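Local coordinates for protein Beta/alpha-amylase (Paenibacillus polymyxa, PDB 3VOC) that hydrolyses alpha-1,4-glucosidic linkages of starch-like polysaccharides, its beta-amylase domain (the part described here) releasing successive maltose units from the non-reducing chain ends, at residues K25-L30 against Y36-D41; E107-F110 against Y116-S119. One frame throughout, in Å; residues are numbered along the deposited sequence. Where two conformers were deposited one is given.

Contact 1: residues K25-L30 against Y36-D41; sequences KQLQTL and YAITTD
Ile38 meets Leu27 and Leu30 where the second strand of a (beta/alpha)8, or TIM, barrel lies against the helix that leads into it. The unit is a beta-alpha-beta crossover: strand 7-11, helix 20-32 and strand 37-43, with the helix packed on the outside of the parallel sheet. Following the second segment from its start, Tyr36 and Ala37 are fastened through their backbones to both neighbouring strands, to Ala8 and Val10 on one side and, from Tyr36, to Lys73 on the other.

Ile38 is the one strand residue that reaches the helical segment, and it does so with a single branch. CG1 stands beside the backbone N (chi1 -58°), and the second torsion, -63°, folds CD1 back instead of letting the chain run straight. In this bent form CG1 and CD1 both touch Leu27 CD2, and CD1 also touches Leu30, about one helical turn further on. CG1 takes the methyl CD2 of Leu27 at 3.6 Å, while CD1 of Ile38 lies 3.7 Å from that same CD2 atom. CD1 of Ile38 also meets CD1 of Leu30 at 3.6 Å, the two side chains running roughly perpendicular to each other. The CB of Leu30 already points at the strand, whereas Leu27 starts off to one side and comes into range through its CD2 branch. No hydrogen bond joins the segments; the interface is wholly aliphatic, buried and small, at 107 Å² summed over both sides.

Beyond Ile38, Thr40 OG1 receives a hydrogen bond from Trp74 NE1. The segment closes with Asp41, which probably binds substrate and whose OD1 is hydrogen-bonded to OG of Ser79.

Contact 2: residues E107-F110 against Y116-S119; sequences EMQF and YANS
The Phe110 ring turns an edge, not a face, to the opposite segment: CD2 lies 4.0 Å from Asn118 O, which sits near the ring plane. Phe110 and Asn118 form a hydrogen-bonded pair of a small antiparallel beta hairpin, strands 110-111 and 117-118, entered from helix 105-108. Their side chains share one face of the hairpin, where both touch Pro167. The flat amide of Gln109 lies alongside segment 116-119, its NE2 3.6 Å from CB of Ser119 and its OE1 3.9 Å from the methyl of Ala117, a van der Waals contact.

Two backbone bonds, both nearly straight, fix the pairing. Phe110 N donates to Asn118 O over 3.1 Å. In return Asn118 N reaches Phe110 O at 2.8 Å. The same Phe110 oxygen receives a CA-H...O contact from Ala117, with CA 3.3 Å away.

Gln109 is the first residue to leave the helical conformation, and its CB lies 3.4 Å from Asn118 O. With CG set beside the backbone N (chi1 -63°), the extended chain runs steeply across the line of segment 116-119 and lays its amide against the Ala117 methyl and Ser119 CB. An alanine here would keep the CB contact but is likely to uncover Ser119 CB and the Ala117 methyl, opening a gap beside the hairpin.

The polar ends of Asn118 and of Ser119, just past the strand, look beyond the hairpin: Asn118 OD1 takes the backbone N-H of Glu120, and Ser119 OG is hydrogen-bonded to Lys82 NZ.

Overall arrangement
The two contacts illustrate how a barrel enzyme combines a repeated framework with excursions between its strands. Contact 1 belongs to the barrel wall, contact 2 to a hairpin in the long segment between the third and fourth barrel strands. They lie on opposite sides of the chain's centre, 35 Å apart between centres and about 14 Å between nearest atoms, without touching. Segment 36-41 of contact 1 itself ends on Asp41, which probably binds substrate, and the side chain of Ile38 is about 9 Å from that of Arg388, another probable binder. Contact 2 comes near two more: the side chains of Tyr116 and Asn118 are each about 9 Å from those of Asp89 and His81, respectively.

Contact 1: residues K25-L30 against Y36-D41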
ATOM      1  N   LYS A  25      24.410   5.890  14.302  1.00 18.04           N
ATOM      2  CA  LYS A  25      24.386   5.186  15.596  1.00 18.02           C
ATOM      3  C   LYS A  25      23.213   4.201  15.672  1.00 17.67           C
ATOM      4  O   LYS A  25      23.359   3.066  16.156  1.00 16.72           O
ATOM      5  CB  LYS A  25      24.286   6.175  16.761  1.00 18.92           C
ATOM      6  CG  LYS A  25      25.585   6.923  17.060  1.00 21.62           C
ATOM      7  CD  LYS A  25      25.415   7.943  18.194  1.00 22.78           C
ATOM      8  CE  LYS A  25      26.477   9.012  18.064  1.00 27.56           C
ATOM      9  NZ  LYS A  25      26.302  10.168  18.998  1.00 30.67           N
ATOM     10  N   GLN A  26      22.043   4.652  15.218  1.00 16.82           N
ATOM     11  CA  GLN A  26      20.865   3.781  15.188  1.00 16.60           C
ATOM     12  C   GLN A  26      21.099   2.578  14.284  1.00 16.63           C
ATOM     13  O   GLN A  26      20.745   1.447  14.645  1.00 16.62           O
ATOM     14  CB  GLN A  26      19.624   4.526  14.716  1.00 16.07           C
ATOM     15  CG  GLN A  26      19.065   5.553  15.690  1.00 16.40           C
ATOM     16  CD  GLN A  26      17.869   6.274  15.085  1.00 17.61           C
ATOM     17  OE1 GLN A  26      17.958   6.791  13.978  1.00 19.35           O
ATOM     18  NE2 GLN A  26      16.742   6.271  15.784  1.00 19.14           N
ATOM     19  N   LEU A  27      21.667   2.823  13.104  1.00 16.41           N
ATOM     20  CA  LEU A  27      21.938   1.740  12.154  1.00 16.93           C
ATOM     21  C   LEU A  27      22.891   0.707  12.740  1.00 17.09           C
ATOM     22  O   LEU A  27      22.642  -0.489  12.631  1.00 17.41           O
ATOM     23  CB  LEU A  27      22.491   2.296  10.841  1.00 16.57           C
ATOM     24  CG  LEU A  27      21.550   3.181  10.015  1.00 16.48           C
ATOM     25  CD1 LEU A  27      22.316   3.726   8.807  1.00 15.72           C
ATOM     26  CD2 LEU A  27      20.313   2.378   9.575  1.00 16.12           C
ATOM     27  N   GLN A  28      23.975   1.170  13.366  1.00 17.28           N
ATOM     28  CA  GLN A  28      24.960   0.267  13.978  1.00 17.56           C
ATOM     29  C   GLN A  28      24.319  -0.638  15.028  1.00 16.58           C
ATOM     30  O   GLN A  28      24.547  -1.849  15.046  1.00 16.73           O
ATOM     31  CB  GLN A  28      26.100   1.058  14.624  1.00 18.05           C
ATOM     32  CG  GLN A  28      26.960   1.794  13.643  1.00 22.63           C
ATOM     33  CD  GLN A  28      27.708   2.963  14.282  1.00 28.04           C
ATOM     34  OE1 GLN A  28      27.942   2.995  15.506  1.00 30.37           O
ATOM     35  NE2 GLN A  28      28.094   3.926  13.452  1.00 28.57           N
ATOM     36  N   THR A  29      23.515  -0.042  15.899  1.00 15.71           N
ATOM     37  CA  THR A  29      22.801  -0.800  16.918  1.00 15.21           C
ATOM     38  C   THR A  29      21.860  -1.854  16.299  1.00 14.95           C
ATOM     39  O   THR A  29      21.872  -3.007  16.720  1.00 14.27           O
ATOM     40  CB  THR A  29      22.073   0.145  17.893  1.00 15.40           C
ATOM     41  OG1 THR A  29      23.058   0.939  18.584  1.00 16.29           O
ATOM     42  CG2 THR A  29      21.256  -0.634  18.918  1.00 14.63           C
ATOM     43  N   LEU A  30      21.082  -1.476  15.275  1.00 15.25           N
ATOM     44  CA  LEU A  30      20.212  -2.463  14.606  1.00 14.53           C
ATOM     45  C   LEU A  30      21.022  -3.613  14.023  1.00 15.07           C
ATOM     46  O   LEU A  30      20.649  -4.780  14.179  1.00 14.92           O
ATOM     47  CB  LEU A  30      19.355  -1.820  13.512  1.00 14.20           C
ATOM     48  CG  LEU A  30      18.280  -0.843  13.988  1.00 13.21           C
ATOM     49  CD1 LEU A  30      17.471  -0.383  12.789  1.00 14.20           C
ATOM     50  CD2 LEU A  30      17.338  -1.482  15.018  1.00 13.63           C
ATOM     51  N   TYR A  36      18.532  -7.315   9.327  1.00 14.67           N
ATOM     52  CA  TYR A  36      19.006  -7.596   7.979  1.00 14.93           C
ATOM     53  C   TYR A  36      19.048  -6.370   7.082  1.00 14.65           C
ATOM     54  O   TYR A  36      20.073  -6.098   6.426  1.00 13.28           O
ATOM     55  CB  TYR A  36      18.118  -8.662   7.327  1.00 14.77           C
ATOM     56  CG  TYR A  36      18.494  -9.037   5.902  1.00 17.08           C
ATOM     57  CD1 TYR A  36      19.679  -9.738   5.619  1.00 19.26           C
ATOM     58  CD2 TYR A  36      17.644  -8.717   4.844  1.00 18.48           C
ATOM     59  CE1 TYR A  36      20.008 -10.095   4.288  1.00 20.80           C
ATOM     60  CE2 TYR A  36      17.948  -9.074   3.538  1.00 20.43           C
ATOM     61  CZ  TYR A  36      19.118  -9.760   3.265  1.00 20.30           C
ATOM     62  OH  TYR A  36      19.368 -10.081   1.960  1.00 22.13           O
ATOM     63  N   ALA A  37      17.916  -5.659   7.022  1.00 13.82           N
ATOM     64  CA  ALA A  37      17.774  -4.524   6.113  1.00 14.19           C
ATOM     65  C   ALA A  37      17.022  -3.360   6.720  1.00 14.18           C
ATOM     66  O   ALA A  37      16.312  -3.513   7.724  1.00 14.49           O
ATOM     67  CB  ALA A  37      17.105  -4.956   4.825  1.00 14.03           C
ATOM     68  N   ILE A  38      17.209  -2.190   6.118  1.00 14.69           N
ATOM     69  CA  ILE A  38      16.403  -1.015   6.412  1.00 14.53           C
ATOM     70  C   ILE A  38      15.465  -0.777   5.234  1.00 15.04           C
ATOM     71  O   ILE A  38      15.919  -0.737   4.079  1.00 14.36           O
ATOM     72  CB  ILE A  38      17.273   0.249   6.630  1.00 14.44           C
ATOM     73  CG1 ILE A  38      18.297   0.041   7.774  1.00 14.76           C
ATOM     74  CG2 ILE A  38      16.388   1.509   6.833  1.00 14.41           C
ATOM     75  CD1 ILE A  38      17.668  -0.213   9.169  1.00 14.76           C
ATOM     76  N   THR A  39      14.160  -0.666   5.513  1.00 14.70           N
ATOM     77  CA  THR A  39      13.187  -0.274   4.468  1.00 14.93           C
ATOM     78  C   THR A  39      12.939   1.248   4.512  1.00 14.79           C
ATOM     79  O   THR A  39      12.920   1.865   5.586  1.00 14.19           O
ATOM     80  CB  THR A  39      11.844  -1.043   4.530  1.00 15.14           C
ATOM     81  OG1 THR A  39      11.058  -0.530   5.610  1.00 18.46           O
ATOM     82  CG2 THR A  39      12.071  -2.567   4.736  1.00 14.68           C
ATOM     83  N   THR A  40      12.763   1.849   3.335  1.00 14.32           N
ATOM     84  CA  THR A  40      12.841   3.305   3.231  1.00 14.12           C
ATOM     85  C   THR A  40      11.850   3.830   2.207  1.00 14.00           C
ATOM     86  O   THR A  40      11.917   3.451   1.040  1.00 13.34           O
ATOM     87  CB  THR A  40      14.253   3.744   2.773  1.00 14.21           C
ATOM     88  OG1 THR A  40      15.237   3.247   3.688  1.00 13.84           O
ATOM     89  CG2 THR A  40      14.356   5.289   2.671  1.00 13.63           C
ATOM     90  N   ASP A  41      10.942   4.708   2.635  1.00 13.53           N
ATOM     91  CA  ASP A  41      10.173   5.495   1.684  1.00 14.04           C
ATOM     92  C   ASP A  41      11.111   6.374   0.861  1.00 14.12           C
ATOM     93  O   ASP A  41      11.797   7.245   1.409  1.00 14.68           O
ATOM     94  CB  ASP A  41       9.147   6.379   2.381  1.00 14.03           C
ATOM     95  CG  ASP A  41       7.856   5.643   2.682  1.00 15.76           C
ATOM     96  OD1 ASP A  41       7.287   5.003   1.779  1.00 15.86           O
ATOM     97  OD2 ASP A  41       7.402   5.724   3.828  1.00 15.00           O
TER

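Contact 2: residues E107-F110 against Y116-S119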
ATOM      1  N   GLU A 107      -8.914  13.791 -13.964  1.00 16.01           N
ATOM      2  CA  GLU A 107      -8.364  12.525 -14.418  1.00 16.96           C
ATOM      3  C   GLU A 107      -7.275  12.001 -13.470  1.00 16.51           C
ATOM      4  O   GLU A 107      -7.030  10.789 -13.413  1.00 16.49           O
ATOM      5  CB  GLU A 107      -7.740  12.697 -15.804  1.00 17.01           C
ATOM      6  CG  GLU A 107      -8.755  12.878 -16.929  1.00 20.70           C
ATOM      7  CD  GLU A 107      -8.083  13.075 -18.275  1.00 25.09           C
ATOM      8  OE1 GLU A 107      -6.950  12.560 -18.452  1.00 21.64           O
ATOM      9  OE2 GLU A 107      -8.690  13.759 -19.140  1.00 27.55           O
ATOM     10  N   MET A 108      -6.615  12.916 -12.761  1.00 16.19           N
ATOM     11  CA  MET A 108      -5.458  12.574 -11.919  0.55 16.44           C
ATOM     12  C   MET A 108      -5.799  12.287 -10.473  1.00 16.86           C
ATOM     13  O   MET A 108      -5.001  11.690  -9.751  1.00 16.57           O
ATOM     14  CB  MET A 108      -4.450  13.713 -11.933  0.55 16.39           C
ATOM     15  CG  MET A 108      -3.922  14.040 -13.309  0.55 15.32           C
ATOM     16  SD  MET A 108      -3.042  15.606 -13.249  0.55 15.86           S
ATOM     17  CE  MET A 108      -1.790  15.232 -12.004  0.55 10.43           C
ATOM     18  N   GLN A 109      -6.969  12.731 -10.038  1.00 16.63           N
ATOM     19  CA  GLN A 109      -7.288  12.611  -8.632  1.00 17.18           C
ATOM     20  C   GLN A 109      -8.405  11.629  -8.341  1.00 16.83           C
ATOM     21  O   GLN A 109      -8.904  10.945  -9.250  1.00 16.90           O
ATOM     22  CB  GLN A 109      -7.585  13.998  -8.049  1.00 17.56           C
ATOM     23  CG  GLN A 109      -6.355  14.934  -8.108  1.00 21.05           C
ATOM     24  CD  GLN A 109      -6.645  16.328  -7.593  1.00 24.91           C
ATOM     25  OE1 GLN A 109      -7.807  16.733  -7.473  1.00 27.51           O
ATOM     26  NE2 GLN A 109      -5.579  17.078  -7.284  1.00 26.60           N
ATOM     27  N   PHE A 110      -8.777  11.571  -7.065  1.00 17.11           N
ATOM     28  CA  PHE A 110      -9.904  10.773  -6.589  1.00 17.14           C
ATOM     29  C   PHE A 110     -10.920  11.720  -5.996  1.00 17.24           C
ATOM     30  O   PHE A 110     -10.557  12.727  -5.405  1.00 17.45           O
ATOM     31  CB  PHE A 110      -9.454   9.794  -5.505  1.00 16.68           C
ATOM     32  CG  PHE A 110      -8.415   8.793  -5.965  1.00 16.71           C
ATOM     33  CD1 PHE A 110      -8.800   7.562  -6.495  1.00 17.15           C
ATOM     34  CD2 PHE A 110      -7.051   9.069  -5.826  1.00 17.74           C
ATOM     35  CE1 PHE A 110      -7.838   6.627  -6.909  1.00 18.20           C
ATOM     36  CE2 PHE A 110      -6.077   8.145  -6.228  1.00 19.19           C
ATOM     37  CZ  PHE A 110      -6.473   6.914  -6.763  1.00 19.26           C
ATOM     38  N   TYR A 116     -15.421  15.331  -2.104  1.00 19.72           N
ATOM     39  CA  TYR A 116     -14.085  15.685  -1.621  1.00 19.34           C
ATOM     40  C   TYR A 116     -12.981  15.115  -2.515  1.00 18.90           C
ATOM     41  O   TYR A 116     -12.941  13.905  -2.759  1.00 17.80           O
ATOM     42  CB  TYR A 116     -13.873  15.257  -0.162  1.00 19.72           C
ATOM     43  CG  TYR A 116     -12.539  15.726   0.387  1.00 20.93           C
ATOM     44  CD1 TYR A 116     -12.416  16.968   1.014  1.00 23.37           C
ATOM     45  CD2 TYR A 116     -11.395  14.933   0.250  1.00 23.22           C
ATOM     46  CE1 TYR A 116     -11.178  17.404   1.507  1.00 23.89           C
ATOM     47  CE2 TYR A 116     -10.171  15.348   0.729  1.00 24.29           C
ATOM     48  CZ  TYR A 116     -10.066  16.586   1.356  1.00 25.18           C
ATOM     49  OH  TYR A 116      -8.837  16.984   1.810  1.00 25.67           O
ATOM     50  N   ALA A 117     -12.084  15.993  -2.980  1.00 18.20           N
ATOM     51  CA  ALA A 117     -11.004  15.605  -3.899  1.00 18.49           C
ATOM     52  C   ALA A 117      -9.745  15.229  -3.118  1.00 18.44           C
ATOM     53  O   ALA A 117      -9.308  15.980  -2.230  1.00 19.84           O
ATOM     54  CB  ALA A 117     -10.697  16.727  -4.890  1.00 18.26           C
ATOM     55  N   ASN A 118      -9.164  14.086  -3.452  1.00 17.49           N
ATOM     56  CA  ASN A 118      -7.981  13.569  -2.750  1.00 17.19           C
ATOM     57  C   ASN A 118      -6.836  13.403  -3.753  1.00 17.18           C
ATOM     58  O   ASN A 118      -7.049  12.933  -4.868  1.00 17.07           O
ATOM     59  CB  ASN A 118      -8.347  12.266  -2.002  1.00 16.67           C
ATOM     60  CG  ASN A 118      -7.138  11.574  -1.340  1.00 16.72           C
ATOM     61  OD1 ASN A 118      -6.214  11.142  -2.025  1.00 16.60           O
ATOM     62  ND2 ASN A 118      -7.180  11.423  -0.007  1.00 17.43           N
ATOM     63  N   SER A 119      -5.633  13.841  -3.375  1.00 17.37           N
ATOM     64  CA  SER A 119      -4.461  13.756  -4.262  1.00 17.10           C
ATOM     65  C   SER A 119      -3.297  13.023  -3.582  1.00 17.06           C
ATOM     66  O   SER A 119      -2.143  13.362  -3.792  1.00 16.96           O
ATOM     67  CB  SER A 119      -4.031  15.165  -4.683  1.00 17.71           C
ATOM     68  OG  SER A 119      -3.657  15.900  -3.527  1.00 17.58           O
TER